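Local coordinates for peroxisomal membrane protein LPX1 (Saccharomyces cerevisiae, PDB 2Y6U) that hydrolyses acyl esters, with lipase and phospholipase A activity, as an alpha/beta-hydrolase of yeast peroxisomes, at residues A[30-35]-A[101-106]; A[37-42]-A[86-91]; A[226-231]-A[328-333]; A[284-289]-A[310-315]. One frame throughout, in Å; residues are numbered along the deposited sequence.

Interaction 1. Residues A[30-35]-A[101-106]; sequences RLELTY and AVRNRG
Leu31 and Asn104 bring the two backbones to 6.0 Å between their CA atoms, where the chain running into strand 35-40 of this alpha/beta-hydrolase passes the C-terminal end of helix 98-103. Asn104, the first residue to leave helical geometry, grips the N and the O of Glu32 at once with its carboxamide, much as a residue of an antiparallel strand would. Its OD1 receives Glu32 N at 2.9 Å, on a lone pair in the carbonyl plane and nearly straight at 168°, while Asn104 ND2 donates to Glu32 O at 2.7 Å. Two bonds from one flat group fix its rotation, and Val95 O also accepts from ND2. Leu31 crosses the amide at about a right angle, its CD2 3.8 Å from Asn104 OD1. On the more exposed side Arg103 bends at chi2 and chi3, which brings the edge of its guanidinium to the Glu32 carboxylate in a side-on salt bridge, the planes 57° apart. Glu32 OE1 has a second cationic partner in Arg107, so the carboxylate is probably stabilised as an anion. Arg103 NH2 meets Glu32 OE2 at 2.8 Å, on the syn side but tilted from the carboxylate plane, whereas Arg103 NE approaches Glu32 OE1 from above it, at 3.1 Å.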
loop_
_atom_site.group_PDB
_atom_site.type_symbol
_atom_site.label_atom_id
_atom_site.label_comp_id
_atom_site.label_asym_id
_atom_site.label_seq_id
_atom_site.Cartn_x
_atom_site.Cartn_y
_atom_site.Cartn_z
ATOM N N ARG A 30 -4.687 -1.045 -18.949
ATOM C CA ARG A 30 -4.533 -1.648 -17.615
ATOM C C ARG A 30 -3.530 -2.765 -17.808
ATOM O O ARG A 30 -3.686 -3.626 -18.682
ATOM C CB ARG A 30 -5.848 -2.236 -17.078
ATOM C CG ARG A 30 -6.870 -1.218 -16.725
ATOM C CD ARG A 30 -6.450 -0.319 -15.552
ATOM N NE ARG A 30 -7.486 0.688 -15.212
ATOM C CZ ARG A 30 -7.556 1.912 -15.676
ATOM N NH1 ARG A 30 -6.683 2.372 -16.575
ATOM N NH2 ARG A 30 -8.501 2.712 -15.227
ATOM N N LEU A 31 -2.539 -2.779 -16.970
ATOM C CA LEU A 31 -1.520 -3.810 -17.030
ATOM C C LEU A 31 -1.906 -5.058 -16.269
ATOM O O LEU A 31 -2.788 -5.074 -15.392
ATOM C CB LEU A 31 -0.183 -3.235 -16.485
ATOM C CG LEU A 31 0.355 -1.972 -17.208
ATOM C CD1 LEU A 31 1.678 -1.500 -16.420
ATOM C CD2 LEU A 31 0.580 -2.219 -18.740
ATOM N N GLU A 32 -1.240 -6.127 -16.655
ATOM C CA GLU A 32 -1.382 -7.443 -16.015
ATOM C C GLU A 32 -0.032 -7.868 -15.481
ATOM O O GLU A 32 1.066 -7.457 -15.965
ATOM C CB GLU A 32 -1.856 -8.477 -17.049
ATOM C CG GLU A 32 -3.338 -8.220 -17.419
ATOM C CD GLU A 32 -3.834 -9.078 -18.534
ATOM O OE1 GLU A 32 -3.364 -8.910 -19.644
ATOM O OE2 GLU A 32 -4.734 -9.880 -18.293
ATOM N N LEU A 33 -0.130 -8.852 -14.609
ATOM C CA LEU A 33 1.013 -9.568 -14.048
ATOM C C LEU A 33 0.883 -11.050 -14.234
ATOM O O LEU A 33 -0.202 -11.554 -14.090
ATOM C CB LEU A 33 1.050 -9.331 -12.529
ATOM C CG LEU A 33 1.244 -7.891 -12.014
ATOM C CD1 LEU A 33 0.624 -7.707 -10.579
ATOM C CD2 LEU A 33 2.765 -7.660 -12.188
ATOM N N THR A 34 1.962 -11.703 -14.630
ATOM C CA THR A 34 2.021 -13.195 -14.702
ATOM C C THR A 34 3.040 -13.660 -13.695
ATOM O O THR A 34 4.113 -13.024 -13.548
ATOM C CB THR A 34 2.466 -13.687 -16.090
ATOM O OG1 THR A 34 1.494 -13.262 -17.035
ATOM C CG2 THR A 34 2.577 -15.213 -16.123
ATOM N N TYR A 35 2.718 -14.694 -12.937
ATOM C CA TYR A 35 3.630 -15.208 -11.960
ATOM C C TYR A 35 3.461 -16.717 -11.881
ATOM O O TYR A 35 2.425 -17.259 -12.265
ATOM C CB TYR A 35 3.413 -14.589 -10.569
ATOM C CG TYR A 35 2.014 -14.759 -10.006
ATOM C CD1 TYR A 35 0.983 -13.916 -10.395
ATOM C CD2 TYR A 35 1.717 -15.731 -9.048
ATOM C CE1 TYR A 35 -0.287 -14.056 -9.870
ATOM C CE2 TYR A 35 0.470 -15.848 -8.505
ATOM C CZ TYR A 35 -0.527 -15.027 -8.925
ATOM O OH TYR A 35 -1.784 -15.136 -8.398
ATOM N N ALA A 101 5.677 -8.915 -19.486
ATOM C CA ALA A 101 5.926 -8.026 -20.620
ATOM C C ALA A 101 5.217 -8.478 -21.859
ATOM O O ALA A 101 4.702 -7.680 -22.625
ATOM C CB ALA A 101 7.472 -7.877 -20.928
ATOM N N VAL A 102 5.233 -9.789 -22.103
ATOM C CA VAL A 102 4.529 -10.338 -23.238
ATOM C C VAL A 102 3.024 -10.010 -23.116
ATOM O O VAL A 102 2.416 -9.570 -24.097
ATOM C CB VAL A 102 4.833 -11.878 -23.386
ATOM C CG1 VAL A 102 3.987 -12.578 -24.519
ATOM C CG2 VAL A 102 6.419 -12.110 -23.611
ATOM N N ARG A 103 2.433 -10.246 -21.956
ATOM C CA ARG A 103 0.975 -9.956 -21.795
ATOM C C ARG A 103 0.669 -8.465 -22.049
ATOM O O ARG A 103 -0.383 -8.156 -22.572
ATOM C CB ARG A 103 0.473 -10.186 -20.382
ATOM C CG ARG A 103 0.148 -11.593 -19.912
ATOM C CD ARG A 103 -1.027 -12.235 -20.479
ATOM N NE ARG A 103 -2.356 -11.844 -20.007
ATOM C CZ ARG A 103 -3.430 -12.655 -20.124
ATOM N NH1 ARG A 103 -3.266 -13.879 -20.558
ATOM N NH2 ARG A 103 -4.649 -12.299 -19.742
ATOM N N ASN A 104 1.616 -7.607 -21.620
ATOM C CA ASN A 104 1.486 -6.167 -21.613
ATOM C C ASN A 104 2.031 -5.505 -22.917
ATOM O O ASN A 104 2.030 -4.263 -23.035
ATOM C CB ASN A 104 2.206 -5.597 -20.413
ATOM C CG ASN A 104 1.496 -5.939 -19.124
ATOM O OD1 ASN A 104 0.280 -5.968 -19.124
ATOM N ND2 ASN A 104 2.230 -6.127 -18.050
ATOM N N ARG A 105 2.313 -6.316 -23.933
ATOM C CA ARG A 105 2.767 -5.755 -25.207
ATOM C C ARG A 105 1.858 -4.670 -25.711
ATOM O O ARG A 105 0.652 -4.858 -25.889
ATOM C CB ARG A 105 2.971 -6.853 -26.288
ATOM C CG ARG A 105 4.125 -7.792 -25.873
ATOM C CD ARG A 105 5.562 -7.283 -26.248
ATOM N NE ARG A 105 6.509 -8.335 -26.722
ATOM C CZ ARG A 105 7.593 -8.784 -26.044
ATOM N NH1 ARG A 105 7.890 -8.330 -24.806
ATOM N NH2 ARG A 105 8.378 -9.723 -26.610
ATOM N N GLY A 106 2.453 -3.508 -26.007
ATOM C CA GLY A 106 1.717 -2.350 -26.523
ATOM C C GLY A 106 1.097 -1.443 -25.430
ATOM O O GLY A 106 0.613 -0.395 -25.769
#

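Interaction 2. Residues A[37-42]-A[86-91]; sequences VYTSAE and IDKVLL
Tyr38, Val37 and Ser40 bury the most surface where strand 35-40 lies antiparallel to strand 84-92 in the central sheet of the alpha/beta-hydrolase fold. Tyr38 forms the hydrogen-bonded pair with Val89: its N reaches Val89 O at 2.8 Å, and its O accepts from Val89 N in return. With CG beside the backbone N (chi1 -70°), the Tyr38 ring leans along the neighbouring strand, so that Val89 O lies at the ring edge and CE1 touches Leu91 CD1 at 3.8 Å. Val37 faces the other side of the sheet in a non-hydrogen-bonded pair with Leu90. The two side chains run alongside each other, and the single methyl CD2 of Leu90 sits against both branches of the valine, 3.8 Å from Val37 CG1. At the far end Ser40 N donates to Asp87 O, continuing the pairing, and Ser40 CB packs against Ile86 O, 3.1 Å away, while Arg43 and Arg46 both form salt bridges with the Asp87 carboxylate. Ser40 also opens an ST turn, in which its OG accepts from Glu42 N at 2.8 Å.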
loop_
_atom_site.group_PDB
_atom_site.type_symbol
_atom_site.label_atom_id
_atom_site.label_comp_id
_atom_site.label_asym_id
_atom_site.label_seq_id
_atom_site.Cartn_x
_atom_site.Cartn_y
_atom_site.Cartn_z
ATOM N N VAL A 37 3.329 -20.034 -9.309
ATOM C CA VAL A 37 3.153 -20.434 -7.949
ATOM C C VAL A 37 3.584 -21.874 -7.872
ATOM O O VAL A 37 3.029 -22.754 -8.587
ATOM C CB VAL A 37 1.621 -20.402 -7.499
ATOM C CG1 VAL A 37 1.513 -20.805 -6.063
ATOM C CG2 VAL A 37 1.096 -19.073 -7.643
ATOM N N TYR A 38 4.461 -22.159 -6.917
ATOM C CA TYR A 38 4.943 -23.492 -6.654
ATOM C C TYR A 38 4.390 -23.915 -5.322
ATOM O O TYR A 38 4.609 -23.236 -4.304
ATOM C CB TYR A 38 6.482 -23.518 -6.653
ATOM C CG TYR A 38 7.046 -23.324 -8.038
ATOM C CD1 TYR A 38 7.297 -22.046 -8.523
ATOM C CD2 TYR A 38 7.266 -24.382 -8.870
ATOM C CE1 TYR A 38 7.793 -21.849 -9.823
ATOM C CE2 TYR A 38 7.803 -24.194 -10.150
ATOM C CZ TYR A 38 8.097 -22.937 -10.595
ATOM O OH TYR A 38 8.597 -22.746 -11.866
ATOM N N THR A 39 3.677 -25.049 -5.292
ATOM C CA THR A 39 3.053 -25.544 -4.064
ATOM C C THR A 39 3.579 -26.931 -3.654
ATOM O O THR A 39 3.691 -27.845 -4.463
ATOM C CB THR A 39 1.492 -25.575 -4.221
ATOM O OG1 THR A 39 1.133 -24.232 -4.534
ATOM C CG2 THR A 39 0.850 -25.888 -2.942
ATOM N N SER A 40 3.845 -27.060 -2.368
ATOM C CA SER A 40 4.375 -28.299 -1.815
ATOM C C SER A 40 3.323 -29.345 -1.974
ATOM O O SER A 40 2.107 -29.097 -1.892
ATOM C CB SER A 40 4.795 -28.140 -0.361
ATOM O OG SER A 40 4.578 -29.284 0.395
ATOM N N ALA A 41 3.844 -30.513 -2.304
ATOM C CA ALA A 41 3.113 -31.751 -2.450
ATOM C C ALA A 41 3.328 -32.587 -1.130
ATOM O O ALA A 41 2.922 -33.735 -1.060
ATOM C CB ALA A 41 3.699 -32.492 -3.661
ATOM N N GLU A 42 4.037 -32.006 -0.141
ATOM C CA GLU A 42 4.417 -32.655 1.155
ATOM C C GLU A 42 3.412 -32.376 2.300
ATOM O O GLU A 42 3.699 -32.704 3.491
ATOM C CB GLU A 42 5.849 -32.187 1.596
ATOM C CG GLU A 42 6.511 -32.898 2.860
ATOM C CD GLU A 42 6.747 -31.944 4.088
ATOM O OE1 GLU A 42 6.277 -30.794 4.039
ATOM O OE2 GLU A 42 7.381 -32.355 5.092
ATOM N N ILE A 86 8.634 -25.693 3.408
ATOM C CA ILE A 86 8.184 -24.803 2.370
ATOM C C ILE A 86 6.819 -25.200 1.877
ATOM O O ILE A 86 6.561 -26.377 1.512
ATOM C CB ILE A 86 9.140 -24.727 1.149
ATOM C CG1 ILE A 86 10.464 -24.095 1.560
ATOM C CG2 ILE A 86 8.539 -23.833 0.029
ATOM C CD1 ILE A 86 11.502 -24.256 0.442
ATOM N N ASP A 87 5.887 -24.267 1.922
ATOM C CA ASP A 87 4.571 -24.572 1.434
ATOM C C ASP A 87 4.386 -23.993 0.052
ATOM O O ASP A 87 3.925 -24.681 -0.813
ATOM C CB ASP A 87 3.540 -24.067 2.417
ATOM C CG ASP A 87 2.156 -24.644 2.177
ATOM O OD1 ASP A 87 1.997 -25.910 2.213
ATOM O OD2 ASP A 87 1.250 -23.806 1.911
ATOM N N LYS A 88 4.598 -22.688 -0.132
ATOM C CA LYS A 88 4.483 -22.005 -1.417
ATOM C C LYS A 88 5.737 -21.224 -1.779
ATOM O O LYS A 88 6.330 -20.586 -0.933
ATOM C CB LYS A 88 3.342 -21.010 -1.429
ATOM C CG LYS A 88 1.946 -21.622 -1.252
ATOM C CD LYS A 88 0.868 -20.651 -1.860
ATOM C CE LYS A 88 -0.551 -21.173 -1.882
ATOM N NZ LYS A 88 -1.358 -20.147 -2.704
ATOM N N VAL A 89 6.081 -21.194 -3.055
ATOM C CA VAL A 89 7.102 -20.301 -3.567
ATOM C C VAL A 89 6.502 -19.533 -4.725
ATOM O O VAL A 89 5.921 -20.140 -5.637
ATOM C CB VAL A 89 8.370 -21.029 -4.113
ATOM C CG1 VAL A 89 9.453 -20.017 -4.597
ATOM C CG2 VAL A 89 8.941 -21.950 -3.072
ATOM N N LEU A 90 6.630 -18.208 -4.720
ATOM C CA LEU A 90 6.124 -17.372 -5.824
ATOM C C LEU A 90 7.266 -16.757 -6.575
ATOM O O LEU A 90 8.123 -16.073 -5.988
ATOM C CB LEU A 90 5.274 -16.235 -5.291
ATOM C CG LEU A 90 4.206 -16.583 -4.259
ATOM C CD1 LEU A 90 3.374 -15.354 -3.793
ATOM C CD2 LEU A 90 3.226 -17.685 -4.795
ATOM N N LEU A 91 7.270 -16.912 -7.881
ATOM C CA LEU A 91 8.213 -16.346 -8.720
ATOM C C LEU A 91 7.523 -15.356 -9.658
ATOM O O LEU A 91 6.668 -15.717 -10.470
ATOM C CB LEU A 91 8.934 -17.407 -9.547
ATOM C CG LEU A 91 9.765 -18.471 -8.836
ATOM C CD1 LEU A 91 10.586 -19.269 -9.928
ATOM C CD2 LEU A 91 10.536 -18.007 -7.702
#

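Interaction 3. Residues A[226-231]-A[328-333]; sequences NAHSQI and EAPDLV
Pro330 meets His228 and Ile231 where the starts of two helices, 229-239 and 330-347, come together in this alpha/beta-hydrolase. The proline CG is the common point: it lies 3.7 Å from His228 CD2 and equally close to Ile231 CD1, with the end of the isoleucine side chain pointing at it, while the histidine crosses the proline at about a right angle. Nearby, Glu328 lays its CG against the backbone of Asn226, 3.5 Å from Asn226 O. Two waters complete the join. One accepts from Asn226 N and donates to Glu328 OE2; the other lies in the plane of the His228 ring, 2.9 Å from NE2, and donates to Asp331 OD2 at 2.8 Å. Next come the groups that hold these side chains in place. His228 is the N-cap of helix 229-239, and its ND1 accepts from Gln230 N almost in the ring plane; CG anti to the backbone N (chi1 -170°) turns the ring to this task and to Pro330 together. A leucine in its place would probably leave Gln230 N without its capping acceptor and Asp331 without its water-mediated link. Farther out, Ser322 holds Glu328 OE1, and Tyr70 packs against His228, Ile231 and Pro330, its OH bonded to Asp331 OD1.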
loop_
_atom_site.group_PDB
_atom_site.type_symbol
_atom_site.label_atom_id
_atom_site.label_comp_id
_atom_site.label_asym_id
_atom_site.label_seq_id
_atom_site.Cartn_x
_atom_site.Cartn_y
_atom_site.Cartn_z
ATOM N N ASN A 226 28.409 -15.032 -17.893
ATOM C CA ASN A 226 29.096 -15.752 -16.830
ATOM C C ASN A 226 28.121 -16.425 -15.872
ATOM O O ASN A 226 28.541 -16.912 -14.846
ATOM C CB ASN A 226 30.068 -14.844 -16.056
ATOM C CG ASN A 226 31.266 -14.433 -16.914
ATOM O OD1 ASN A 226 31.516 -13.257 -17.065
ATOM N ND2 ASN A 226 31.969 -15.393 -17.498
ATOM N N ALA A 227 26.838 -16.456 -16.208
ATOM C CA ALA A 227 25.867 -17.090 -15.319
ATOM C C ALA A 227 26.134 -18.599 -15.300
ATOM O O ALA A 227 26.705 -19.167 -16.242
ATOM C CB ALA A 227 24.442 -16.818 -15.779
ATOM N N HIS A 228 25.837 -19.216 -14.177
ATOM C CA HIS A 228 25.841 -20.699 -14.083
ATOM C C HIS A 228 25.246 -21.305 -15.355
ATOM O O HIS A 228 24.159 -20.888 -15.773
ATOM C CB HIS A 228 24.994 -21.109 -12.871
ATOM C CG HIS A 228 25.104 -22.549 -12.505
ATOM N ND1 HIS A 228 24.556 -23.560 -13.269
ATOM C CD2 HIS A 228 25.667 -23.149 -11.432
ATOM C CE1 HIS A 228 24.836 -24.723 -12.707
ATOM N NE2 HIS A 228 25.482 -24.502 -11.572
ATOM N N SER A 229 25.925 -22.276 -15.955
ATOM C CA SER A 229 25.479 -22.786 -17.264
ATOM C C SER A 229 23.966 -23.190 -17.295
ATOM O O SER A 229 23.323 -23.002 -18.324
ATOM C CB SER A 229 26.385 -23.930 -17.743
ATOM O OG SER A 229 26.380 -24.900 -16.729
ATOM N N GLN A 230 23.413 -23.736 -16.198
ATOM C CA GLN A 230 22.013 -24.136 -16.204
ATOM C C GLN A 230 21.128 -22.907 -16.193
ATOM O O GLN A 230 20.086 -22.920 -16.833
ATOM C CB GLN A 230 21.623 -25.073 -15.034
ATOM C CG GLN A 230 22.447 -26.337 -14.978
ATOM C CD GLN A 230 22.066 -27.353 -13.850
ATOM O OE1 GLN A 230 22.923 -28.141 -13.414
ATOM N NE2 GLN A 230 20.810 -27.344 -13.414
ATOM N N ILE A 231 21.504 -21.859 -15.457
ATOM C CA ILE A 231 20.691 -20.654 -15.410
ATOM C C ILE A 231 20.731 -19.891 -16.741
ATOM O O ILE A 231 19.721 -19.458 -17.256
ATOM C CB ILE A 231 21.089 -19.746 -14.201
ATOM C CG1 ILE A 231 20.872 -20.530 -12.884
ATOM C CG2 ILE A 231 20.313 -18.441 -14.127
ATOM C CD1 ILE A 231 21.259 -19.728 -11.583
ATOM N N GLU A 328 25.402 -16.074 -11.079
ATOM C CA GLU A 328 26.746 -16.585 -11.347
ATOM C C GLU A 328 27.291 -17.518 -10.311
ATOM O O GLU A 328 28.095 -18.376 -10.640
ATOM C CB GLU A 328 27.721 -15.428 -11.533
ATOM C CG GLU A 328 27.280 -14.509 -12.639
ATOM C CD GLU A 328 28.208 -13.302 -12.862
ATOM O OE1 GLU A 328 29.036 -12.991 -11.971
ATOM O OE2 GLU A 328 28.087 -12.654 -13.920
ATOM N N ALA A 329 26.895 -17.353 -9.060
ATOM C CA ALA A 329 27.272 -18.298 -8.012
ATOM C C ALA A 329 26.063 -18.680 -7.211
ATOM O O ALA A 329 26.040 -18.488 -6.006
ATOM C CB ALA A 329 28.378 -17.641 -7.076
ATOM N N PRO A 330 25.006 -19.249 -7.857
ATOM C CA PRO A 330 23.773 -19.553 -7.119
ATOM C C PRO A 330 24.006 -20.531 -5.930
ATOM O O PRO A 330 23.320 -20.424 -4.932
ATOM C CB PRO A 330 22.885 -20.179 -8.203
ATOM C CG PRO A 330 23.892 -20.792 -9.156
ATOM C CD PRO A 330 24.982 -19.811 -9.217
ATOM N N ASP A 331 24.916 -21.485 -6.052
ATOM C CA ASP A 331 25.082 -22.477 -4.965
ATOM C C ASP A 331 25.492 -21.779 -3.659
ATOM O O ASP A 331 24.953 -22.106 -2.592
ATOM C CB ASP A 331 26.054 -23.557 -5.332
ATOM C CG ASP A 331 25.490 -24.487 -6.387
ATOM O OD1 ASP A 331 24.286 -24.437 -6.663
ATOM O OD2 ASP A 331 26.261 -25.202 -6.935
ATOM N N LEU A 332 26.423 -20.827 -3.745
ATOM C CA LEU A 332 26.838 -20.017 -2.570
ATOM C C LEU A 332 25.705 -19.177 -2.019
ATOM O O LEU A 332 25.515 -19.135 -0.815
ATOM C CB LEU A 332 28.061 -19.144 -2.869
ATOM C CG LEU A 332 29.347 -19.948 -3.179
ATOM C CD1 LEU A 332 30.505 -19.009 -3.532
ATOM C CD2 LEU A 332 29.729 -20.891 -2.026
ATOM N N VAL A 333 24.922 -18.562 -2.905
ATOM C CA VAL A 333 23.788 -17.766 -2.499
ATOM C C VAL A 333 22.688 -18.639 -1.819
ATOM O O VAL A 333 22.160 -18.317 -0.749
ATOM C CB VAL A 333 23.213 -16.979 -3.667
ATOM C CG1 VAL A 333 21.946 -16.154 -3.247
ATOM C CG2 VAL A 333 24.269 -15.967 -4.251
HETATM O O HOH W 1 27.026 -13.087 -16.302
HETATM O O HOH W 2 26.797 -26.056 -9.548
#

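Interaction 4. Residues A[284-289]-A[310-315]; sequences RKRTIH and LQNYHL
Arg286 and Asn312 meet beside two neighbouring strands, NH1 of the arginine donating to Asn312 OD1 at 3.0 Å with a 144° angle at hydrogen. The arginine chain bends at chi2 to cross the amide, and a water in the guanidinium plane accepts from the same NH1 and donates to Tyr313 O. His314 CB lies over one face of the guanidinium, nearest NH2. A methionine here would probably leave Asn312 OD1 without this donor and the water on Tyr313 O less firmly placed. Asn312 ND2 donates to another water, which in turn donates to Arg284 O, and a further water accepts from Asn312 N. Between the backbones, Thr287 N donates to Asn312 O, His314 N to Thr287 O at 2.9 Å, and His289 N to His314 O at 2.8 Å. These are the parallel pairings of strands 286-292 and 313-318, joined through helix 300-309 in a beta-alpha-beta crossover at one edge of the alpha/beta-hydrolase sheet. The Thr287 hydroxyl turns back to Lys285 O, its CG2 packing on Leu310. His314 NE2 finds its partner in Asp316. On the face shared by Thr287 and Tyr313, His289 ND1 and Tyr313 OH share a hydrogen bond of 2.8 Å, the rings meeting rim to rim with planes 72° apart. Leu315 CD1 covers one face of the His289 ring in a CH-pi contact, 4.0 Å from its centroid.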
loop_
_atom_site.group_PDB
_atom_site.type_symbol
_atom_site.label_atom_id
_atom_site.label_comp_id
_atom_site.label_asym_id
_atom_site.label_seq_id
_atom_site.Cartn_x
_atom_site.Cartn_y
_atom_site.Cartn_z
ATOM N N ARG A 284 11.711 -3.033 10.279
ATOM C CA ARG A 284 12.155 -3.555 11.602
ATOM C C ARG A 284 12.502 -5.032 11.526
ATOM O O ARG A 284 13.103 -5.583 12.466
ATOM C CB ARG A 284 11.052 -3.400 12.631
ATOM C CG ARG A 284 10.676 -2.024 12.884
ATOM C CD ARG A 284 9.721 -2.160 14.017
ATOM N NE ARG A 284 8.826 -1.044 14.138
ATOM C CZ ARG A 284 8.016 -0.877 15.178
ATOM N NH1 ARG A 284 7.977 -1.800 16.148
ATOM N NH2 ARG A 284 7.233 0.195 15.231
ATOM N N LYS A 285 12.224 -5.652 10.401
ATOM C CA LYS A 285 12.422 -7.072 10.220
ATOM C C LYS A 285 13.871 -7.450 10.097
ATOM O O LYS A 285 14.666 -6.711 9.557
ATOM C CB LYS A 285 11.726 -7.536 8.910
ATOM C CG LYS A 285 10.293 -7.163 8.795
ATOM C CD LYS A 285 9.390 -7.763 9.916
ATOM C CE LYS A 285 7.965 -7.202 9.867
ATOM N NZ LYS A 285 7.324 -7.401 8.556
ATOM N N ARG A 286 14.196 -8.660 10.514
ATOM C CA ARG A 286 15.481 -9.203 10.197
ATOM C C ARG A 286 15.705 -9.144 8.691
ATOM O O ARG A 286 14.886 -9.640 7.926
ATOM C CB ARG A 286 15.461 -10.669 10.625
ATOM C CG ARG A 286 16.732 -11.394 10.230
ATOM C CD ARG A 286 17.703 -11.168 11.225
ATOM N NE ARG A 286 18.916 -12.030 11.247
ATOM C CZ ARG A 286 20.117 -11.597 11.695
ATOM N NH1 ARG A 286 20.321 -10.318 12.112
ATOM N NH2 ARG A 286 21.147 -12.453 11.716
ATOM N N THR A 287 16.822 -8.551 8.283
ATOM C CA THR A 287 17.166 -8.319 6.911
ATOM C C THR A 287 18.593 -8.772 6.659
ATOM O O THR A 287 19.618 -8.357 7.382
ATOM C CB THR A 287 17.001 -6.816 6.624
ATOM O OG1 THR A 287 15.665 -6.426 6.890
ATOM C CG2 THR A 287 17.353 -6.523 5.129
ATOM N N ILE A 288 18.710 -9.726 5.771
ATOM C CA ILE A 288 19.992 -10.253 5.345
ATOM C C ILE A 288 20.392 -9.525 4.070
ATOM O O ILE A 288 19.604 -9.453 3.122
ATOM C CB ILE A 288 19.852 -11.738 5.004
ATOM C CG1 ILE A 288 19.153 -12.513 6.107
ATOM C CG2 ILE A 288 21.194 -12.324 4.617
ATOM C CD1 ILE A 288 19.789 -12.363 7.606
ATOM N N HIS A 289 21.634 -9.067 3.986
ATOM C CA HIS A 289 22.118 -8.342 2.855
ATOM C C HIS A 289 23.262 -9.154 2.326
ATOM O O HIS A 289 24.242 -9.385 3.019
ATOM C CB HIS A 289 22.557 -6.986 3.355
ATOM C CG HIS A 289 23.002 -6.038 2.297
ATOM N ND1 HIS A 289 23.566 -4.819 2.619
ATOM C CD2 HIS A 289 22.982 -6.113 0.935
ATOM C CE1 HIS A 289 23.856 -4.186 1.507
ATOM N NE2 HIS A 289 23.488 -4.926 0.472
ATOM N N LEU A 310 19.024 -0.123 8.854
ATOM C CA LEU A 310 18.266 -1.328 9.184
ATOM C C LEU A 310 18.627 -1.747 10.608
ATOM O O LEU A 310 19.799 -2.047 10.895
ATOM C CB LEU A 310 18.547 -2.370 8.154
ATOM C CG LEU A 310 17.943 -2.234 6.770
ATOM C CD1 LEU A 310 18.607 -3.190 5.761
ATOM C CD2 LEU A 310 16.407 -2.450 6.919
ATOM N N GLN A 311 17.624 -1.773 11.506
ATOM C CA GLN A 311 17.882 -2.072 12.922
ATOM C C GLN A 311 18.325 -3.501 13.126
ATOM O O GLN A 311 19.037 -3.763 14.040
ATOM C CB GLN A 311 16.623 -1.872 13.788
ATOM C CG GLN A 311 16.279 -0.472 14.139
ATOM C CD GLN A 311 14.779 -0.297 14.713
ATOM O OE1 GLN A 311 13.791 -1.081 14.408
ATOM N NE2 GLN A 311 14.628 0.767 15.485
ATOM N N ASN A 312 17.846 -4.431 12.302
ATOM C CA ASN A 312 18.130 -5.837 12.472
ATOM C C ASN A 312 18.760 -6.328 11.208
ATOM O O ASN A 312 18.087 -6.773 10.282
ATOM C CB ASN A 312 16.842 -6.621 12.829
ATOM C CG ASN A 312 17.105 -8.063 13.295
ATOM O OD1 ASN A 312 18.278 -8.524 13.281
ATOM N ND2 ASN A 312 16.052 -8.783 13.705
ATOM N N TYR A 313 20.085 -6.240 11.130
ATOM C CA TYR A 313 20.795 -6.328 9.859
ATOM C C TYR A 313 21.947 -7.320 9.937
ATOM O O TYR A 313 22.650 -7.398 11.012
ATOM C CB TYR A 313 21.387 -4.958 9.602
ATOM C CG TYR A 313 22.284 -4.827 8.381
ATOM C CD1 TYR A 313 21.777 -4.565 7.154
ATOM C CD2 TYR A 313 23.696 -5.037 8.479
ATOM C CE1 TYR A 313 22.530 -4.456 6.069
ATOM C CE2 TYR A 313 24.457 -4.899 7.429
ATOM C CZ TYR A 313 23.921 -4.604 6.197
ATOM O OH TYR A 313 24.742 -4.446 5.117
ATOM N N HIS A 314 22.128 -8.109 8.864
ATOM C CA HIS A 314 23.236 -9.030 8.770
ATOM C C HIS A 314 23.790 -8.978 7.370
ATOM O O HIS A 314 23.032 -9.160 6.411
ATOM C CB HIS A 314 22.786 -10.446 9.051
ATOM C CG HIS A 314 23.868 -11.482 8.817
ATOM N ND1 HIS A 314 24.647 -12.014 9.831
ATOM C CD2 HIS A 314 24.345 -12.029 7.671
ATOM C CE1 HIS A 314 25.483 -12.904 9.325
ATOM N NE2 HIS A 314 25.364 -12.893 8.011
ATOM N N LEU A 315 25.097 -8.777 7.207
ATOM C CA LEU A 315 25.742 -8.785 5.904
ATOM C C LEU A 315 26.407 -10.156 5.682
ATOM O O LEU A 315 27.102 -10.701 6.589
ATOM C CB LEU A 315 26.859 -7.688 5.810
ATOM C CG LEU A 315 27.545 -7.589 4.411
ATOM C CD1 LEU A 315 26.607 -6.898 3.349
ATOM C CD2 LEU A 315 28.941 -6.975 4.607
HETATM O O HOH W 3 13.532 -7.795 13.944
HETATM O O HOH W 4 14.114 -4.451 14.624
HETATM O O HOH W 5 15.825 -4.150 10.225
HETATM O O HOH W 6 22.655 -9.643 13.210
#

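Interactions 2 and 4 belong to the same central sheet, their centres about 25 Å apart: one joins antiparallel strands toward one side of it, next to the strand 6-11 edge, the other parallel strands at its far edge. The first is buried and mostly apolar beyond its backbone bonds; the second, partly exposed, adds polar side chains and bridging waters. Interaction 1 instead ties the end of a helix to a loop, with direct amide and ionic bonds in a largely buried setting, and interaction 3 brings together the starts of two helices, with a proline contact and water bridges. Along the chain, interaction 2 lies within the loop closed by interaction 1, and the two touch through Tyr35 and Leu91. Interaction 4 is likewise nested inside interaction 3, though without touching it.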